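Local atomic coordinates of L-ribulose 3-epimerase (Methylomonas sp. DH-1, PDB entry 7CJ7), a protein that catalyses the reversible C3 epimerisation of ketoses, most actively L-ribulose, as a manganese-dependent TIM-barrel homodimer. Residues N179-I191 with A203-R217. Sequence-based numbering, arbitrary orientation.
Sequences NAFLHLDTYHMNI and AGDRLGYVHIGESHR. With MN (manganese (II) ion), chain D; SOL (L-sorbose), chain C.
With CG trans to the backbone N in Y187 (chi1 163°) and the R217 chain bent at its third torsion, the guanidinium lies flat on one face of the phenol ring, planes 10° apart; R217 CD sits over the same ring. Held flat there, R217 donates from NH1 and NH2 to O1 of L-sorbose and from NH2 to O2; H188 NE2 donates to the same two oxygens. Y187 OH hydrogen-bonds to Y157 OH of the second subunit. Without the ring, as with an alanine here, the guanidinium would probably be less firmly turned toward the sugar, and Y157 would lose its hydroxyl partner. D185 OD2 (2.0 Å) and H211 ND1 (2.2 Å) bind manganese beside sorbose O2 and O3; E152 and E246 complete the site. Behind the metal, H183 NE2 points onto the H211 ring in a T-shaped pair, planes at 85°, while the edge of Y209 meets the face of H183. T186 OG1 donates to G213 O (2.7 Å), tying the helix start to the chain at G213. Parallel barrel strands 180-185 and 207-212 pair through L184 N to Y209 O and H211 N to L184 O, with a beta bulge at L182-H183. Strands 148-152 and 242-245 flank the pair; helices 165-175 and 227-236 pack outside.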
loop_
_atom_site.group_PDB
_atom_site.type_symbol
_atom_site.label_atom_id
_atom_site.label_comp_id
_atom_site.label_asym_id
_atom_site.label_seq_id
_atom_site.Cartn_x
_atom_site.Cartn_y
_atom_site.Cartn_z
ATOM N N ASN A 179 15.702 -21.097 14.339
ATOM C CA ASN A 179 14.897 -21.536 13.167
ATOM C C ASN A 179 13.850 -20.468 12.855
ATOM O O ASN A 179 12.904 -20.781 12.133
ATOM C CB ASN A 179 14.249 -22.904 13.378
ATOM C CG ASN A 179 13.228 -22.901 14.488
ATOM O OD1 ASN A 179 13.466 -22.324 15.540
ATOM N ND2 ASN A 179 12.107 -23.567 14.271
ATOM N N ALA A 180 14.046 -19.238 13.332
ATOM C CA ALA A 180 13.190 -18.094 12.962
ATOM C C ALA A 180 13.993 -17.135 12.078
ATOM O O ALA A 180 15.085 -16.697 12.473
ATOM C CB ALA A 180 12.628 -17.417 14.177
ATOM N N PHE A 181 13.458 -16.824 10.907
ATOM C CA PHE A 181 14.151 -16.045 9.855
ATOM C C PHE A 181 13.271 -14.878 9.410
ATOM O O PHE A 181 12.040 -14.875 9.659
ATOM C CB PHE A 181 14.484 -16.927 8.650
ATOM C CG PHE A 181 15.478 -18.015 8.946
ATOM C CD1 PHE A 181 15.053 -19.246 9.425
ATOM C CD2 PHE A 181 16.830 -17.817 8.735
ATOM C CE1 PHE A 181 15.964 -20.251 9.699
ATOM C CE2 PHE A 181 17.739 -18.824 9.013
ATOM C CZ PHE A 181 17.303 -20.035 9.499
ATOM N N LEU A 182 13.908 -13.926 8.737
ATOM C CA LEU A 182 13.219 -12.824 8.035
ATOM C C LEU A 182 12.752 -13.337 6.669
ATOM O O LEU A 182 13.436 -14.175 6.043
ATOM C CB LEU A 182 14.199 -11.662 7.882
ATOM C CG LEU A 182 13.602 -10.355 7.380
ATOM C CD1 LEU A 182 12.736 -9.736 8.457
ATOM C CD2 LEU A 182 14.700 -9.398 6.951
ATOM N N HIS A 183 11.611 -12.846 6.232
ATOM C CA HIS A 183 11.038 -13.119 4.893
ATOM C C HIS A 183 10.797 -11.761 4.233
ATOM O O HIS A 183 10.091 -10.942 4.836
ATOM C CB HIS A 183 9.803 -14.007 5.082
ATOM C CG HIS A 183 8.951 -14.216 3.880
ATOM N ND1 HIS A 183 7.766 -14.924 3.960
ATOM C CD2 HIS A 183 9.075 -13.811 2.594
ATOM C CE1 HIS A 183 7.193 -14.949 2.772
ATOM N NE2 HIS A 183 7.982 -14.282 1.911
ATOM N N LEU A 184 11.443 -11.496 3.096
ATOM C CA LEU A 184 11.296 -10.210 2.375
ATOM C C LEU A 184 10.492 -10.453 1.103
ATOM O O LEU A 184 10.610 -11.552 0.519
ATOM C CB LEU A 184 12.662 -9.609 2.056
ATOM C CG LEU A 184 13.427 -9.049 3.256
ATOM C CD1 LEU A 184 14.784 -8.545 2.806
ATOM C CD2 LEU A 184 12.655 -7.920 3.932
ATOM N N ASP A 185 9.699 -9.460 0.724
ATOM C CA ASP A 185 8.777 -9.515 -0.439
ATOM C C ASP A 185 8.947 -8.212 -1.221
ATOM O O ASP A 185 8.703 -7.138 -0.639
ATOM C CB ASP A 185 7.350 -9.745 0.054
ATOM C CG ASP A 185 6.311 -9.808 -1.052
ATOM O OD1 ASP A 185 6.460 -9.080 -2.032
ATOM O OD2 ASP A 185 5.365 -10.581 -0.900
ATOM N N THR A 186 9.379 -8.286 -2.479
ATOM C CA THR A 186 9.761 -7.081 -3.261
ATOM C C THR A 186 8.561 -6.129 -3.385
ATOM O O THR A 186 8.787 -4.917 -3.468
ATOM C CB THR A 186 10.345 -7.454 -4.626
ATOM O OG1 THR A 186 9.399 -8.243 -5.352
ATOM C CG2 THR A 186 11.656 -8.199 -4.492
ATOM N N TYR A 187 7.333 -6.643 -3.429
ATOM C CA TYR A 187 6.115 -5.796 -3.521
ATOM C C TYR A 187 6.036 -4.887 -2.288
ATOM O O TYR A 187 5.800 -3.675 -2.420
ATOM C CB TYR A 187 4.855 -6.651 -3.654
ATOM C CG TYR A 187 3.580 -5.906 -3.356
ATOM C CD1 TYR A 187 3.038 -5.016 -4.261
ATOM C CD2 TYR A 187 2.910 -6.094 -2.159
ATOM C CE1 TYR A 187 1.872 -4.319 -3.983
ATOM C CE2 TYR A 187 1.739 -5.410 -1.872
ATOM C CZ TYR A 187 1.203 -4.540 -2.799
ATOM O OH TYR A 187 0.052 -3.857 -2.523
ATOM N N HIS A 188 6.212 -5.464 -1.100
ATOM C CA HIS A 188 6.149 -4.723 0.185
ATOM C C HIS A 188 7.356 -3.793 0.318
ATOM O O HIS A 188 7.182 -2.662 0.804
ATOM C CB HIS A 188 5.998 -5.707 1.344
ATOM C CG HIS A 188 4.726 -6.479 1.271
ATOM N ND1 HIS A 188 3.493 -5.872 1.399
ATOM C CD2 HIS A 188 4.492 -7.797 1.083
ATOM C CE1 HIS A 188 2.553 -6.795 1.302
ATOM N NE2 HIS A 188 3.143 -7.981 1.113
ATOM N N MET A 189 8.535 -4.246 -0.105
ATOM C CA MET A 189 9.795 -3.471 -0.000
ATOM C C MET A 189 9.668 -2.206 -0.852
ATOM O O MET A 189 10.183 -1.148 -0.444
ATOM C CB MET A 189 10.988 -4.291 -0.495
ATOM C CG MET A 189 11.257 -5.525 0.325
ATOM S SD MET A 189 12.610 -6.489 -0.377
ATOM C CE MET A 189 13.976 -5.349 -0.149
ATOM N N ASN A 190 8.994 -2.328 -1.996
ATOM C CA ASN A 190 8.829 -1.227 -2.979
ATOM C C ASN A 190 8.135 -0.045 -2.289
ATOM O O ASN A 190 8.414 1.113 -2.651
ATOM C CB ASN A 190 8.050 -1.695 -4.210
ATOM C CG ASN A 190 7.900 -0.588 -5.227
ATOM O OD1 ASN A 190 8.898 -0.044 -5.703
ATOM N ND2 ASN A 190 6.666 -0.203 -5.506
ATOM N N ILE A 191 7.268 -0.331 -1.318
ATOM C CA ILE A 191 6.513 0.707 -0.567
ATOM C C ILE A 191 7.394 1.237 0.573
ATOM O O ILE A 191 7.597 2.459 0.627
ATOM C CB ILE A 191 5.159 0.151 -0.088
ATOM C CG1 ILE A 191 4.277 -0.244 -1.274
ATOM C CG2 ILE A 191 4.456 1.132 0.833
ATOM C CD1 ILE A 191 3.133 -1.169 -0.925
ATOM N N ALA A 203 20.314 -8.262 6.826
ATOM C CA ALA A 203 19.781 -9.591 7.217
ATOM C C ALA A 203 20.869 -10.661 7.072
ATOM O O ALA A 203 21.037 -11.476 7.995
ATOM C CB ALA A 203 18.563 -9.921 6.392
ATOM N N GLY A 204 21.611 -10.641 5.967
ATOM C CA GLY A 204 22.589 -11.694 5.654
ATOM C C GLY A 204 21.966 -13.065 5.865
ATOM O O GLY A 204 20.885 -13.330 5.292
ATOM N N ASP A 205 22.587 -13.897 6.699
ATOM C CA ASP A 205 22.148 -15.294 6.940
ATOM C C ASP A 205 20.757 -15.340 7.579
ATOM O O ASP A 205 20.173 -16.418 7.588
ATOM C CB ASP A 205 23.159 -16.038 7.812
ATOM C CG ASP A 205 24.455 -16.349 7.095
ATOM O OD1 ASP A 205 24.551 -16.028 5.892
ATOM O OD2 ASP A 205 25.365 -16.895 7.752
ATOM N N ARG A 206 20.227 -14.234 8.100
ATOM C CA ARG A 206 18.911 -14.252 8.787
ATOM C C ARG A 206 17.778 -14.123 7.758
ATOM O O ARG A 206 16.614 -14.299 8.158
ATOM C CB ARG A 206 18.864 -13.163 9.857
ATOM C CG ARG A 206 20.021 -13.265 10.843
ATOM C CD ARG A 206 20.365 -11.918 11.445
ATOM N NE ARG A 206 19.388 -11.565 12.455
ATOM C CZ ARG A 206 19.302 -10.384 13.059
ATOM N NH1 ARG A 206 20.140 -9.402 12.766
ATOM N NH2 ARG A 206 18.362 -10.197 13.964
ATOM N N LEU A 207 18.097 -13.832 6.493
ATOM C CA LEU A 207 17.092 -13.850 5.400
ATOM C C LEU A 207 16.849 -15.307 5.016
ATOM O O LEU A 207 17.778 -15.965 4.494
ATOM C CB LEU A 207 17.566 -13.034 4.194
ATOM C CG LEU A 207 16.563 -12.970 3.037
ATOM C CD1 LEU A 207 15.253 -12.332 3.474
ATOM C CD2 LEU A 207 17.136 -12.215 1.842
ATOM N N GLY A 208 15.653 -15.805 5.305
ATOM C CA GLY A 208 15.334 -17.235 5.127
ATOM C C GLY A 208 14.348 -17.494 4.004
ATOM O O GLY A 208 14.153 -18.678 3.670
ATOM N N TYR A 209 13.716 -16.463 3.442
ATOM C CA TYR A 209 12.636 -16.652 2.434
ATOM C C TYR A 209 12.427 -15.352 1.654
ATOM O O TYR A 209 12.541 -14.256 2.228
ATOM C CB TYR A 209 11.343 -17.105 3.125
ATOM C CG TYR A 209 10.436 -17.997 2.311
ATOM C CD1 TYR A 209 9.609 -17.489 1.324
ATOM C CD2 TYR A 209 10.379 -19.361 2.548
ATOM C CE1 TYR A 209 8.775 -18.313 0.582
ATOM C CE2 TYR A 209 9.551 -20.197 1.820
ATOM C CZ TYR A 209 8.734 -19.675 0.835
ATOM O OH TYR A 209 7.899 -20.503 0.114
ATOM N N VAL A 210 12.105 -15.487 0.370
ATOM C CA VAL A 210 11.949 -14.345 -0.561
ATOM C C VAL A 210 10.687 -14.535 -1.401
ATOM O O VAL A 210 10.484 -15.638 -1.954
ATOM C CB VAL A 210 13.190 -14.180 -1.452
ATOM C CG1 VAL A 210 12.898 -13.245 -2.613
ATOM C CG2 VAL A 210 14.391 -13.717 -0.652
ATOM N N HIS A 211 9.870 -13.488 -1.462
ATOM C CA HIS A 211 8.790 -13.326 -2.462
ATOM C C HIS A 211 9.209 -12.299 -3.507
ATOM O O HIS A 211 9.669 -11.186 -3.137
ATOM C CB HIS A 211 7.472 -12.925 -1.817
ATOM C CG HIS A 211 6.777 -14.069 -1.167
ATOM N ND1 HIS A 211 5.579 -13.911 -0.506
ATOM C CD2 HIS A 211 7.101 -15.378 -1.075
ATOM C CE1 HIS A 211 5.161 -15.083 -0.074
ATOM N NE2 HIS A 211 6.092 -16.000 -0.383
ATOM N N ILE A 212 8.991 -12.673 -4.766
ATOM C CA ILE A 212 9.181 -11.802 -5.951
ATOM C C ILE A 212 7.786 -11.394 -6.410
ATOM O O ILE A 212 7.037 -12.264 -6.901
ATOM C CB ILE A 212 9.976 -12.518 -7.054
ATOM C CG1 ILE A 212 11.330 -13.019 -6.550
ATOM C CG2 ILE A 212 10.111 -11.629 -8.281
ATOM C CD1 ILE A 212 12.201 -11.940 -5.946
ATOM N N GLY A 213 7.447 -10.131 -6.187
ATOM C CA GLY A 213 6.193 -9.507 -6.644
ATOM C C GLY A 213 6.467 -8.172 -7.309
ATOM O O GLY A 213 7.288 -7.387 -6.784
ATOM N N GLU A 214 5.812 -7.903 -8.432
ATOM C CA GLU A 214 5.905 -6.584 -9.101
ATOM C C GLU A 214 5.173 -5.553 -8.228
ATOM O O GLU A 214 4.423 -5.942 -7.311
ATOM C CB GLU A 214 5.353 -6.688 -10.526
ATOM C CG GLU A 214 5.613 -5.468 -11.395
ATOM C CD GLU A 214 7.031 -4.908 -11.397
ATOM O OE1 GLU A 214 7.796 -5.217 -12.342
ATOM O OE2 GLU A 214 7.359 -4.126 -10.472
ATOM N N SER A 215 5.404 -4.272 -8.482
ATOM C CA SER A 215 4.842 -3.150 -7.689
ATOM C C SER A 215 3.316 -3.243 -7.622
ATOM O O SER A 215 2.753 -2.870 -6.579
ATOM C CB SER A 215 5.302 -1.827 -8.245
ATOM O OG SER A 215 5.039 -1.732 -9.644
ATOM N N HIS A 216 2.661 -3.684 -8.698
ATOM C CA HIS A 216 1.181 -3.799 -8.776
ATOM C C HIS A 216 0.728 -5.261 -8.632
ATOM O O HIS A 216 -0.489 -5.508 -8.772
ATOM C CB HIS A 216 0.677 -3.176 -10.079
ATOM C CG HIS A 216 1.437 -3.602 -11.285
ATOM N ND1 HIS A 216 1.811 -4.913 -11.493
ATOM C CD2 HIS A 216 1.871 -2.903 -12.357
ATOM C CE1 HIS A 216 2.448 -5.005 -12.642
ATOM N NE2 HIS A 216 2.494 -3.786 -13.196
ATOM N N ARG A 217 1.670 -6.178 -8.397
ATOM C CA ARG A 217 1.454 -7.633 -8.144
ATOM C C ARG A 217 1.049 -8.359 -9.437
ATOM O O ARG A 217 0.518 -9.488 -9.335
ATOM C CB ARG A 217 0.411 -7.873 -7.045
ATOM C CG ARG A 217 0.536 -6.956 -5.833
ATOM C CD ARG A 217 -0.043 -7.541 -4.541
ATOM N NE ARG A 217 0.908 -8.406 -3.845
ATOM C CZ ARG A 217 0.827 -8.755 -2.569
ATOM N NH1 ARG A 217 -0.184 -8.352 -1.818
ATOM N NH2 ARG A 217 1.765 -9.511 -2.039
HETATM MN MN MN D . 4.382 -12.128 -0.077
HETATM C C1 SOL C . 0.583 -10.675 1.449
HETATM O O1 SOL C . 0.564 -9.379 0.898
HETATM C C2 SOL C . 1.751 -11.470 0.960
HETATM O O2 SOL C . 2.737 -10.910 0.510
HETATM C C3 SOL C . 1.657 -12.988 0.989
HETATM O O3 SOL C . 2.937 -13.574 0.929
HETATM C C4 SOL C . 0.905 -13.476 2.224
HETATM O O4 SOL C . 1.610 -13.070 3.398
HETATM C C5 SOL C . 0.723 -14.994 2.270
HETATM O O5 SOL C . 0.178 -15.366 3.536
HETATM C C6 SOL C . -0.177 -15.531 1.177
HETATM O O6 SOL C . -0.265 -16.956 1.253
HETATM O O HOH W 1 4.358 -10.283 -3.534
HETATM O O HOH W 2 4.504 -2.016 -4.485
#